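Long-range contacts in PKS (Streptomyces albus, PDB 4OQJ), which probably acts as a ketosynthase of the oxazolomycin polyketide synthase, condensing acyl units to build the growing chain: residues A[104-109]-A[220-225]; A[136-141]-A[167-172]; A[188-193]-A[372-377]. One frame throughout, in Å; residues are numbered along the deposited sequence. Where two conformers were deposited one is given.

Contact 1: A[104-109]-A[220-225]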
loop_
_atom_site.group_PDB
_atom_site.type_symbol
_atom_site.label_atom_id
_atom_site.label_comp_id
_atom_site.label_asym_id
_atom_site.label_seq_id
_atom_site.Cartn_x
_atom_site.Cartn_y
_atom_site.Cartn_z
ATOM N N ASP A 104 7.330 -6.884 18.232
ATOM C CA ASP A 104 7.161 -8.094 17.447
ATOM C C ASP A 104 8.498 -8.473 16.789
ATOM O O ASP A 104 9.109 -7.655 16.117
ATOM C CB ASP A 104 6.053 -7.865 16.406
ATOM C CG ASP A 104 5.806 -9.069 15.476
ATOM O OD1 ASP A 104 6.392 -10.149 15.668
ATOM O OD2 ASP A 104 4.987 -8.916 14.536
ATOM N N PRO A 105 8.964 -9.713 17.000
ATOM C CA PRO A 105 10.179 -10.162 16.308
ATOM C C PRO A 105 10.133 -9.966 14.788
ATOM O O PRO A 105 11.173 -9.758 14.185
ATOM C CB PRO A 105 10.247 -11.658 16.629
ATOM C CG PRO A 105 9.441 -11.829 17.861
ATOM C CD PRO A 105 8.385 -10.770 17.849
ATOM N N GLN A 106 8.961 -10.032 14.177
ATOM C CA GLN A 106 8.881 -9.796 12.740
ATOM C C GLN A 106 9.379 -8.392 12.377
ATOM O O GLN A 106 10.035 -8.213 11.350
ATOM C CB GLN A 106 7.449 -9.991 12.247
ATOM C CG GLN A 106 6.918 -11.401 12.472
ATOM C CD GLN A 106 5.515 -11.569 11.944
ATOM O OE1 GLN A 106 5.267 -12.380 11.054
ATOM N NE2 GLN A 106 4.585 -10.791 12.488
ATOM N N GLN A 107 9.066 -7.405 13.221
ATOM C CA GLN A 107 9.452 -6.011 12.967
ATOM C C GLN A 107 10.920 -5.800 13.293
ATOM O O GLN A 107 11.604 -5.053 12.604
ATOM C CB GLN A 107 8.578 -5.040 13.781
ATOM C CG GLN A 107 7.114 -5.110 13.370
ATOM C CD GLN A 107 6.276 -3.919 13.782
ATOM O OE1 GLN A 107 6.775 -2.801 13.952
ATOM N NE2 GLN A 107 4.973 -4.148 13.913
ATOM N N ARG A 108 11.412 -6.473 14.334
ATOM C CA ARG A 108 12.837 -6.422 14.652
ATOM C C ARG A 108 13.672 -7.019 13.539
ATOM O O ARG A 108 14.674 -6.440 13.116
ATOM C CB ARG A 108 13.137 -7.166 15.951
ATOM C CG ARG A 108 12.695 -6.416 17.208
ATOM C CD ARG A 108 13.058 -7.210 18.417
ATOM N NE ARG A 108 11.952 -7.907 19.068
ATOM C CZ ARG A 108 12.071 -9.073 19.703
ATOM N NH1 ARG A 108 13.218 -9.749 19.684
ATOM N NH2 ARG A 108 11.037 -9.577 20.357
ATOM N N GLN A 109 13.265 -8.188 13.067
ATOM C CA GLN A 109 13.995 -8.846 11.993
ATOM C C GLN A 109 13.900 -8.030 10.701
ATOM O O GLN A 109 14.869 -7.963 9.937
ATOM C CB GLN A 109 13.464 -10.263 11.789
ATOM C CG GLN A 109 13.827 -11.194 12.931
ATOM C CD GLN A 109 15.295 -11.546 12.953
ATOM O OE1 GLN A 109 15.871 -11.883 11.928
ATOM N NE2 GLN A 109 15.909 -11.464 14.125
ATOM N N ALA A 220 8.312 -9.777 6.315
ATOM C CA ALA A 220 8.799 -10.737 7.321
ATOM C C ALA A 220 7.646 -11.597 7.766
ATOM O O ALA A 220 6.552 -11.098 7.951
ATOM C CB ALA A 220 9.384 -10.025 8.518
ATOM N N HIS A 221 7.888 -12.883 7.949
ATOM C CA HIS A 221 6.884 -13.775 8.533
ATOM C C HIS A 221 7.583 -14.669 9.537
ATOM O O HIS A 221 8.445 -15.476 9.170
ATOM C CB HIS A 221 6.186 -14.637 7.489
ATOM C CG HIS A 221 5.328 -15.709 8.080
ATOM N ND1 HIS A 221 5.734 -17.024 8.174
ATOM C CD2 HIS A 221 4.091 -15.659 8.630
ATOM C CE1 HIS A 221 4.780 -17.737 8.751
ATOM N NE2 HIS A 221 3.772 -16.933 9.034
ATOM N N ILE A 222 7.245 -14.503 10.806
ATOM C CA ILE A 222 7.864 -15.311 11.858
ATOM C C ILE A 222 6.817 -15.720 12.859
ATOM O O ILE A 222 6.205 -14.866 13.509
ATOM C CB ILE A 222 8.976 -14.565 12.601
ATOM C CG1 ILE A 222 10.025 -14.047 11.625
ATOM C CG2 ILE A 222 9.631 -15.504 13.610
ATOM C CD1 ILE A 222 10.984 -13.073 12.237
ATOM N N GLN A 223 6.601 -17.022 12.977
ATOM C CA GLN A 223 5.674 -17.550 13.970
ATOM C C GLN A 223 6.316 -17.509 15.341
ATOM O O GLN A 223 7.467 -17.922 15.506
ATOM C CB GLN A 223 5.281 -18.976 13.638
ATOM C CG GLN A 223 4.691 -19.164 12.273
ATOM C CD GLN A 223 4.575 -20.631 11.931
ATOM O OE1 GLN A 223 5.549 -21.382 12.025
ATOM N NE2 GLN A 223 3.374 -21.056 11.567
ATOM N N ALA A 224 5.586 -17.017 16.332
ATOM C CA ALA A 224 6.144 -16.940 17.673
ATOM C C ALA A 224 6.394 -18.338 18.228
ATOM O O ALA A 224 7.191 -18.493 19.142
ATOM C CB ALA A 224 5.226 -16.153 18.602
ATOM N N ASP A 225 5.721 -19.351 17.685
ATOM C CA ASP A 225 5.928 -20.723 18.157
ATOM C C ASP A 225 6.647 -21.605 17.126
ATOM O O ASP A 225 6.424 -22.822 17.070
ATOM C CB ASP A 225 4.591 -21.367 18.567
ATOM C CG ASP A 225 3.585 -21.438 17.427
ATOM O OD1 ASP A 225 3.970 -21.222 16.255
ATOM O OD2 ASP A 225 2.397 -21.710 17.708
#
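Ala220 lies against the first turn of helix 105-121. Its methyl group CB points to the helix and rests on the carbonyl of Gln106, with Ala220 CB 3.4 Å from Gln106 O. The backbones come closest here, and Ala220 CA is 5.5 Å from Gln106 CA. At His221 the side chain starts away from the helix, and its ND1 is hydrogen-bonded to Gly257 O. The alpha carbon takes part instead: His221 CA is 3.3 Å from Gln106 OE1. Ile222 supplies the hydrogen bond of the contact. Ile222 N donates to Gln106 OE1 at 2.9 Å, nearly straight at 166°. The N-H comes in somewhat tilted from the carbonyl plane. Gln106 reaches the strand end because its chain runs extended beyond CG (chi2 -179°). Its other amide atom is held as well. Gln106 NE2 donates to Asp104 OD2 at 2.8 Å, within its own amide plane and on the syn lone pair of the carboxylate. Asp104 is also the N-cap of the helix, since Gln106 N donates to Asp104 OD1 at 3.0 Å from above the carboxylate plane. These bonds should fix the rotation of the Gln106 amide, and Gly139 O takes a further bond from NE2. The Ile222 side chain adds the apolar part. Ile222 CB packs on Gln106 CG at 3.8 Å. The tip, Ile222 CD1, meets Gln109 CG at 3.5 Å, and the two side chains cross at about a right angle. A bend at chi2 (-71°) turns the Gln109 chain beyond this carbon, and its OE1 binds Arg31. The contact seats the start of helix 105-121 on the end of strand 214-221, beside strand 132-138 and near helix 142-147.

Contact 2: A[136-141]-A[167-172]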
loop_
_atom_site.group_PDB
_atom_site.type_symbol
_atom_site.label_atom_id
_atom_site.label_comp_id
_atom_site.label_asym_id
_atom_site.label_seq_id
_atom_site.Cartn_x
_atom_site.Cartn_y
_atom_site.Cartn_z
ATOM N N ALA A 136 6.392 -2.385 3.076
ATOM C CA ALA A 136 6.693 -3.641 3.753
ATOM C C ALA A 136 5.482 -4.186 4.490
ATOM O O ALA A 136 4.584 -3.432 4.862
ATOM C CB ALA A 136 7.839 -3.445 4.717
ATOM N N GLY A 137 5.459 -5.499 4.695
ATOM C CA GLY A 137 4.372 -6.131 5.428
ATOM C C GLY A 137 4.905 -7.220 6.337
ATOM O O GLY A 137 5.932 -7.810 6.037
ATOM N N VAL A 138 4.211 -7.485 7.441
ATOM C CA VAL A 138 4.531 -8.612 8.293
ATOM C C VAL A 138 3.317 -9.501 8.430
ATOM O O VAL A 138 2.180 -9.100 8.166
ATOM C CB VAL A 138 5.024 -8.170 9.691
ATOM C CG1 VAL A 138 6.332 -7.365 9.566
ATOM C CG2 VAL A 138 3.966 -7.355 10.403
ATOM N N GLY A 139 3.566 -10.725 8.852
ATOM C CA GLY A 139 2.516 -11.712 8.993
ATOM C C GLY A 139 1.730 -11.520 10.262
ATOM O O GLY A 139 1.962 -10.582 11.008
ATOM N N LEU A 140 0.766 -12.406 10.466
ATOM C CA LEU A 140 -0.040 -12.432 11.668
ATOM C C LEU A 140 0.855 -12.293 12.892
ATOM O O LEU A 140 1.835 -13.021 13.014
ATOM C CB LEU A 140 -0.824 -13.742 11.743
ATOM C CG LEU A 140 -1.619 -13.979 13.025
ATOM C CD1 LEU A 140 -2.784 -12.980 13.152
ATOM C CD2 LEU A 140 -2.137 -15.417 13.048
ATOM N N ASN A 141 0.529 -11.371 13.790
ATOM C CA ASN A 141 1.389 -11.158 14.954
ATOM C C ASN A 141 1.019 -12.140 16.059
ATOM O O ASN A 141 0.216 -11.838 16.935
ATOM C CB ASN A 141 1.298 -9.716 15.459
ATOM C CG ASN A 141 2.371 -9.400 16.476
ATOM O OD1 ASN A 141 3.083 -10.295 16.933
ATOM N ND2 ASN A 141 2.498 -8.134 16.836
ATOM N N ASN A 167 3.584 -3.395 18.075
ATOM C CA ASN A 167 3.082 -4.663 17.546
ATOM C C ASN A 167 2.094 -4.604 16.392
ATOM O O ASN A 167 1.943 -5.594 15.669
ATOM C CB ASN A 167 2.438 -5.461 18.679
ATOM C CG ASN A 167 3.467 -6.184 19.507
ATOM O OD1 ASN A 167 3.898 -7.280 19.155
ATOM N ND2 ASN A 167 3.897 -5.557 20.598
ATOM N N ASP A 168 1.406 -3.486 16.207
ATOM C CA ASP A 168 0.412 -3.458 15.142
ATOM C C ASP A 168 1.120 -3.384 13.777
ATOM O O ASP A 168 2.239 -2.863 13.661
ATOM C CB ASP A 168 -0.563 -2.304 15.349
ATOM C CG ASP A 168 -1.941 -2.599 14.768
ATOM O OD1 ASP A 168 -2.200 -3.774 14.422
ATOM O OD2 ASP A 168 -2.767 -1.670 14.681
ATOM N N LYS A 169 0.487 -3.948 12.754
ATOM C CA LYS A 169 1.092 -4.056 11.414
ATOM C C LYS A 169 1.542 -2.706 10.867
ATOM O O LYS A 169 2.537 -2.619 10.144
ATOM C CB LYS A 169 0.093 -4.682 10.430
ATOM C CG LYS A 169 -0.350 -6.076 10.810
ATOM C CD LYS A 169 -0.143 -7.070 9.671
ATOM C CE LYS A 169 -0.576 -8.455 10.097
ATOM N NZ LYS A 169 -0.564 -9.411 8.966
ATOM N N ASP A 170 0.784 -1.673 11.220
ATOM C CA ASP A 170 1.000 -0.303 10.754
ATOM C C ASP A 170 2.397 0.209 10.990
ATOM O O ASP A 170 2.805 1.174 10.346
ATOM C CB ASP A 170 0.065 0.683 11.457
ATOM C CG ASP A 170 -1.376 0.325 11.330
ATOM O OD1 ASP A 170 -1.730 -0.816 11.685
ATOM O OD2 ASP A 170 -2.168 1.197 10.880
ATOM N N PHE A 171 3.110 -0.379 11.945
ATOM C CA PHE A 171 4.331 0.268 12.421
ATOM C C PHE A 171 5.600 -0.362 11.880
ATOM O O PHE A 171 6.674 0.143 12.148
ATOM C CB PHE A 171 4.316 0.298 13.954
ATOM C CG PHE A 171 3.142 1.055 14.497
ATOM C CD1 PHE A 171 3.102 2.438 14.430
ATOM C CD2 PHE A 171 2.038 0.390 15.006
ATOM C CE1 PHE A 171 1.996 3.151 14.893
ATOM C CE2 PHE A 171 0.937 1.098 15.465
ATOM C CZ PHE A 171 0.914 2.478 15.402
ATOM N N VAL A 172 5.500 -1.421 11.067
ATOM C CA VAL A 172 6.726 -2.061 10.578
ATOM C C VAL A 172 7.486 -1.127 9.640
ATOM O O VAL A 172 8.698 -0.994 9.762
ATOM C CB VAL A 172 6.481 -3.417 9.863
ATOM C CG1 VAL A 172 5.574 -3.317 8.633
ATOM C CG2 VAL A 172 7.815 -4.071 9.475
HETATM O O HOH W 1 2.629 -4.996 8.071
#
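The end of strand 132-138 and the turn leading into helix 171-180 run past each other in opposite directions, with Val138 CA 6.5 Å from Lys169 CA. One water fills in between the backbones. It accepts from Val138 N at 3.0 Å and donates to Lys169 O at 3.2 Å. The Lys169 side chain lies alongside Val138, pointing the other way. Its ammonium group ends on the strand backbone: Lys169 NZ donates to Val138 O at 2.9 Å. A bend at chi2 (-126°) is followed by a straight chain that carries NZ to this carbonyl. Outside the two segments, the same nitrogen makes salt bridges to Asp168 and Asp170 of the second subunit, so it ties the strand end to the dimer interface. Further along, Asn141 ND2 donates twice to one residue. Asn167 OD1 receives it at 2.8 Å, in the carbonyl plane and on a lone pair. Asn167 O receives it at 2.8 Å too, but more bent, at 141°, and tilted from the carbonyl plane. The two side-chain amides lie nearly coplanar, 21° apart. The other end of the Asn141 amide caps helix 142-147 through Leu144 N. At the apolar end, Val138 CG1 and Val172 CG2 meet tip to tip at 3.6 Å. The contact thus joins strand 132-138 to the head of helix 171-180, with helix 105-121 packed on both valines and strand 186-190, which carries the sheet on into the second subunit, beside them.

Contact 3: A[188-193]-A[372-377]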
loop_
_atom_site.group_PDB
_atom_site.type_symbol
_atom_site.label_atom_id
_atom_site.label_comp_id
_atom_site.label_asym_id
_atom_site.label_seq_id
_atom_site.Cartn_x
_atom_site.Cartn_y
_atom_site.Cartn_z
ATOM N N SER A 188 2.873 0.379 5.364
ATOM C CA SER A 188 2.691 -1.052 5.585
ATOM C C SER A 188 1.621 -1.560 4.632
ATOM O O SER A 188 0.513 -1.023 4.560
ATOM C CB SER A 188 2.331 -1.364 7.032
ATOM O OG SER A 188 3.381 -0.926 7.881
ATOM N N THR A 189 2.001 -2.571 3.862
ATOM C CA THR A 189 1.169 -3.121 2.803
ATOM C C THR A 189 1.021 -4.616 3.050
ATOM O O THR A 189 2.012 -5.327 3.283
ATOM C CB THR A 189 1.786 -2.852 1.416
ATOM O OG1 THR A 189 2.859 -3.752 1.198
ATOM C CG2 THR A 189 2.342 -1.439 1.329
ATOM N N ASN A 190 -0.212 -5.096 3.016
ATOM C CA ASN A 190 -0.511 -6.473 3.369
ATOM C C ASN A 190 -1.571 -7.078 2.441
ATOM O O ASN A 190 -2.658 -6.526 2.315
ATOM C CB ASN A 190 -1.000 -6.530 4.814
ATOM C CG ASN A 190 0.125 -6.420 5.809
ATOM O OD1 ASN A 190 0.404 -5.342 6.348
ATOM N ND2 ASN A 190 0.798 -7.539 6.050
ATOM N N THR A 191 -1.235 -8.207 1.810
ATOM C CA THR A 191 -2.168 -8.958 0.974
ATOM C C THR A 191 -1.937 -10.451 1.176
ATOM O O THR A 191 -2.012 -11.239 0.236
ATOM C CB THR A 191 -1.998 -8.601 -0.528
ATOM O OG1 THR A 191 -0.668 -8.925 -0.952
ATOM C CG2 THR A 191 -2.235 -7.105 -0.758
ATOM N N ALA A 192 -1.641 -10.831 2.407
ATOM C CA ALA A 192 -1.334 -12.224 2.736
ATOM C C ALA A 192 -0.154 -12.766 1.899
ATOM O O ALA A 192 0.878 -12.111 1.817
ATOM C CB ALA A 192 -2.595 -13.098 2.569
ATOM N N CYS A 193 -0.285 -13.950 1.306
ATOM C CA CYS A 193 0.856 -14.645 0.685
ATOM C C CYS A 193 1.523 -13.880 -0.448
ATOM O O CYS A 193 2.666 -14.171 -0.799
ATOM C CB CYS A 193 0.426 -16.022 0.129
ATOM S SG CYS A 193 -0.926 -16.780 0.977
ATOM N N LEU A 372 6.918 -19.194 2.935
ATOM C CA LEU A 372 7.213 -18.112 3.886
ATOM C C LEU A 372 6.083 -17.103 4.034
ATOM O O LEU A 372 6.277 -16.005 4.574
ATOM C CB LEU A 372 8.505 -17.396 3.470
ATOM C CG LEU A 372 9.803 -17.940 4.087
ATOM C CD1 LEU A 372 9.876 -19.415 3.985
ATOM C CD2 LEU A 372 11.031 -17.327 3.431
ATOM N N ASP A 373 4.901 -17.471 3.567
ATOM C CA ASP A 373 3.698 -16.699 3.864
ATOM C C ASP A 373 3.862 -15.247 3.363
ATOM O O ASP A 373 4.075 -15.044 2.174
ATOM C CB ASP A 373 3.419 -16.766 5.362
ATOM C CG ASP A 373 2.022 -16.321 5.720
ATOM O OD1 ASP A 373 1.081 -17.097 5.471
ATOM O OD2 ASP A 373 1.875 -15.202 6.263
ATOM N N THR A 374 3.800 -14.247 4.240
ATOM C CA THR A 374 3.969 -12.853 3.828
ATOM C C THR A 374 5.268 -12.630 3.051
ATOM O O THR A 374 5.331 -11.796 2.134
ATOM C CB THR A 374 3.949 -11.933 5.074
ATOM O OG1 THR A 374 2.955 -12.404 5.994
ATOM C CG2 THR A 374 3.652 -10.494 4.699
ATOM N N ALA A 375 6.299 -13.384 3.419
ATOM C CA ALA A 375 7.625 -13.251 2.809
ATOM C C ALA A 375 7.887 -14.201 1.648
ATOM O O ALA A 375 9.019 -14.297 1.167
ATOM C CB ALA A 375 8.693 -13.466 3.873
ATOM N N ALA A 376 6.872 -14.934 1.209
ATOM C CA ALA A 376 7.093 -15.971 0.195
ATOM C C ALA A 376 7.621 -15.365 -1.092
ATOM O O ALA A 376 8.510 -15.918 -1.726
ATOM C CB ALA A 376 5.810 -16.741 -0.074
ATOM N N GLY A 377 7.069 -14.214 -1.466
ATOM C CA GLY A 377 7.477 -13.539 -2.674
ATOM C C GLY A 377 8.905 -13.035 -2.618
ATOM O O GLY A 377 9.556 -12.922 -3.663
HETATM O O HOH W 2 4.746 -12.755 -0.454
#
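One water between the segments is held by Thr374 O, to which it donates at 2.8 Å, and by Gly377 N, from which it accepts at 2.9 Å in the first turn of helix 376-390. Cys193 O faces the same water across the contact, but at 2.5 Å, a distance so short that this bond is doubtful. No direct hydrogen bond crosses between the segments. Ser196 OG is a further partner of Thr374 O. The backbones are closely packed here, with Cys193 CA 4.7 Å from Asp373 CA. Cys193 CA sends its C-H toward Asp373 O at 3.6 Å, while Ala376 N donates to the same oxygen at 3.0 Å. Cys193 O also lies near Asp373 O, but both are acceptors. Ala192 and Asp373 each have a positive phi, 57° and 59°, which is unusual for residues other than glycine. Alanine methyls add little: Ala376 CB is 4.1 Å from Cys193 O. Asn190 ND2 and Ala192 N bind Asp170 of the second subunit. The Cys193 side chain lies about 3 Å from a bound glycerol, probably from the crystallisation liquor, and packs on His371. Cys193 sits in a Thr-Ala-Cys-Ser sequence just before helix 195-209, as does the nucleophile of thiolase-fold ketosynthases, so this is probably the acylation site.

All three contacts are buried and belong to the ketosynthase. They gather at one end of the large mixed sheet, on neighbouring strands 214-221, 132-138 and 186-190. Contact 1 seats a helix start through one glutamine amide and apolar packing. Contact 2 relies on a lysine, paired asparagines and a water, and its charges reach the second subunit. Contact 3 is almost wholly backbone and water, at the probable active site. Contacts 2 and 3 share the dimer side, where strand 186-190 continues the sheet into the other subunit. Contacts 1 and 3 meet at His221, which packs against Leu372 and Asp373.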